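Local coordinates for C2 toxin component I (Clostridium botulinum, PDB 2J3X), which acts as the enzymatic, ADP-ribosyltransferase component of the binary C2 toxin, whose target in host cells is actin, at residues G375-G380 with D386-L391. The protein carries 2 engineered substitutions. Numbering follows the deposited sequence.
Sequences GAFIYG and DEQEIL
Phe377 lies along the backbone of Gln388-Ile390, and its atoms meet that chain in order. CB comes within 4.0 Å of Ile390 CG1. With CG swung anti to the backbone N (chi1 -171°), the ring runs back toward Gln388, just before the strand: Glu389 O sits over one face, offset toward the rim and 3.8 Å from CG. CD2 meets Ile390 CG1, and the two side chains cross at about a right angle. The tip, CZ, ends 3.6 Å from Gln388 CA, beside the Gln388 side chain, which points the same way; ring and amide planes differ by 31°. The amide's OE1 accepts a hydrogen bond from Ser226 N, while Tyr234 of helix 227-234 also touches Phe377.

Ala376 and Leu391, with side chains on the other face of the sheet from Phe377 and Ile390, form an antiparallel hydrogen-bonded pair: Ala376 N donates to Leu391 O, and Leu391 N to Ala376 O. Phe377 with Ile390 is the adjacent non-hydrogen-bonded pair. Ile378 N then donates a nearly straight bond (170°) to Glu389 O at 2.8 Å, holding the same carbonyl O that lies over the ring face. Beyond this, a water bridges Ile378 O and Glu389 N, accepting from the latter at 2.9 Å. Ile378 CG1 lies 3.9 Å from Glu389 CG, the two side chains side by side and pointing the same way, and Ile378 CD1 reaches Leu391 CB.

Two strands thus form a β hairpin whose second strand also pairs with 347-350 through Thr349. Glu387-Gln388-Glu389 is consistent with the Glu-X-Glu signature of ADP-ribosyltransferase toxins, and the connection leading into it probably corresponds to their ADP-ribosylating turn-turn loop.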
loop_
_atom_site.group_PDB
_atom_site.type_symbol
_atom_site.label_atom_id
_atom_site.label_comp_id
_atom_site.label_asym_id
_atom_site.label_seq_id
_atom_site.Cartn_x
_atom_site.Cartn_y
_atom_site.Cartn_z
ATOM N N GLY A 375 -16.470 1.901 13.950
ATOM C CA GLY A 375 -15.219 2.296 14.566
ATOM C C GLY A 375 -15.226 3.796 14.754
ATOM O O GLY A 375 -16.108 4.493 14.256
ATOM N N ALA A 376 -14.206 4.312 15.445
ATOM C CA ALA A 376 -14.098 5.761 15.646
ATOM C C ALA A 376 -12.652 6.117 15.827
ATOM O O ALA A 376 -11.876 5.375 16.454
ATOM C CB ALA A 376 -14.884 6.192 16.904
ATOM N N PHE A 377 -12.300 7.291 15.336
ATOM C CA PHE A 377 -10.995 7.869 15.710
ATOM C C PHE A 377 -11.149 8.408 17.118
ATOM O O PHE A 377 -12.110 9.101 17.446
ATOM C CB PHE A 377 -10.668 9.017 14.723
ATOM C CG PHE A 377 -9.275 9.577 14.818
ATOM C CD1 PHE A 377 -8.848 10.339 15.951
ATOM C CD2 PHE A 377 -8.395 9.377 13.784
ATOM C CE1 PHE A 377 -7.557 10.872 16.014
ATOM C CE2 PHE A 377 -7.093 9.933 13.793
ATOM C CZ PHE A 377 -6.675 10.724 14.925
ATOM N N ILE A 378 -10.179 8.048 17.971
ATOM C CA ILE A 378 -10.195 8.445 19.381
ATOM C C ILE A 378 -9.650 9.864 19.449
ATOM O O ILE A 378 -8.450 10.114 19.709
ATOM C CB ILE A 378 -9.386 7.412 20.186
ATOM C CG1 ILE A 378 -9.982 6.005 19.971
ATOM C CG2 ILE A 378 -9.351 7.810 21.692
ATOM C CD1 ILE A 378 -11.446 5.827 20.322
ATOM N N TYR A 379 -10.570 10.805 19.195
ATOM C CA TYR A 379 -10.261 12.243 19.171
ATOM C C TYR A 379 -11.058 12.887 20.291
ATOM O O TYR A 379 -12.243 12.602 20.424
ATOM C CB TYR A 379 -10.630 12.877 17.820
ATOM C CG TYR A 379 -10.161 14.320 17.734
ATOM C CD1 TYR A 379 -8.874 14.617 17.371
ATOM C CD2 TYR A 379 -11.028 15.391 18.043
ATOM C CE1 TYR A 379 -8.395 15.937 17.350
ATOM C CE2 TYR A 379 -10.552 16.740 18.016
ATOM C CZ TYR A 379 -9.241 16.992 17.668
ATOM O OH TYR A 379 -8.739 18.297 17.625
ATOM N N GLY A 380 -10.400 13.749 21.080
ATOM C CA GLY A 380 -11.147 14.458 22.152
ATOM C C GLY A 380 -10.899 13.807 23.508
ATOM O O GLY A 380 -11.405 14.292 24.539
ATOM N N ASP A 386 -1.136 11.757 20.818
ATOM C CA ASP A 386 -0.123 11.162 19.945
ATOM C C ASP A 386 -0.571 9.953 19.109
ATOM O O ASP A 386 -0.049 9.737 18.016
ATOM C CB ASP A 386 1.079 10.707 20.766
ATOM C CG ASP A 386 1.814 11.870 21.420
ATOM O OD1 ASP A 386 1.609 13.030 20.975
ATOM O OD2 ASP A 386 2.594 11.614 22.390
ATOM N N GLU A 387 -1.497 9.158 19.634
ATOM C CA GLU A 387 -1.655 7.824 19.087
ATOM C C GLU A 387 -2.389 7.739 17.746
ATOM O O GLU A 387 -2.186 6.770 17.009
ATOM C CB GLU A 387 -2.300 6.901 20.095
ATOM C CG GLU A 387 -1.437 6.670 21.299
ATOM C CD GLU A 387 -2.215 5.982 22.378
ATOM O OE1 GLU A 387 -3.084 5.159 22.019
ATOM O OE2 GLU A 387 -1.962 6.258 23.571
ATOM N N GLN A 388 -3.194 8.752 17.426
ATOM C CA GLN A 388 -4.060 8.702 16.231
ATOM C C GLN A 388 -4.738 7.355 16.078
ATOM O O GLN A 388 -4.731 6.741 15.001
ATOM C CB GLN A 388 -3.285 9.043 14.964
ATOM C CG GLN A 388 -2.593 10.395 15.077
ATOM C CD GLN A 388 -1.953 10.846 13.772
ATOM O OE1 GLN A 388 -2.286 10.338 12.705
ATOM N NE2 GLN A 388 -1.087 11.849 13.853
ATOM N N GLU A 389 -5.384 6.919 17.149
ATOM C CA GLU A 389 -6.003 5.613 17.151
ATOM C C GLU A 389 -7.368 5.615 16.488
ATOM O O GLU A 389 -8.211 6.476 16.774
ATOM C CB GLU A 389 -6.196 5.126 18.607
ATOM C CG GLU A 389 -6.969 3.823 18.655
ATOM C CD GLU A 389 -6.947 3.143 20.036
ATOM O OE1 GLU A 389 -6.131 3.558 20.896
ATOM O OE2 GLU A 389 -7.696 2.153 20.219
ATOM N N ILE A 390 -7.594 4.643 15.627
ATOM C CA ILE A 390 -8.962 4.344 15.243
ATOM C C ILE A 390 -9.287 3.002 15.915
ATOM O O ILE A 390 -8.643 1.978 15.626
ATOM C CB ILE A 390 -9.139 4.252 13.704
ATOM C CG1 ILE A 390 -9.083 5.682 13.085
ATOM C CG2 ILE A 390 -10.538 3.705 13.395
ATOM C CD1 ILE A 390 -8.988 5.690 11.517
ATOM N N LEU A 391 -10.307 3.009 16.763
ATOM C CA LEU A 391 -10.733 1.788 17.453
ATOM C C LEU A 391 -11.829 1.101 16.652
ATOM O O LEU A 391 -12.871 1.723 16.360
ATOM C CB LEU A 391 -11.218 2.128 18.882
ATOM C CG LEU A 391 -11.748 0.910 19.660
ATOM C CD1 LEU A 391 -10.572 0.062 19.945
ATOM C CD2 LEU A 391 -12.394 1.374 20.986
HETATM O O HOH W 1 -6.012 8.871 19.186
#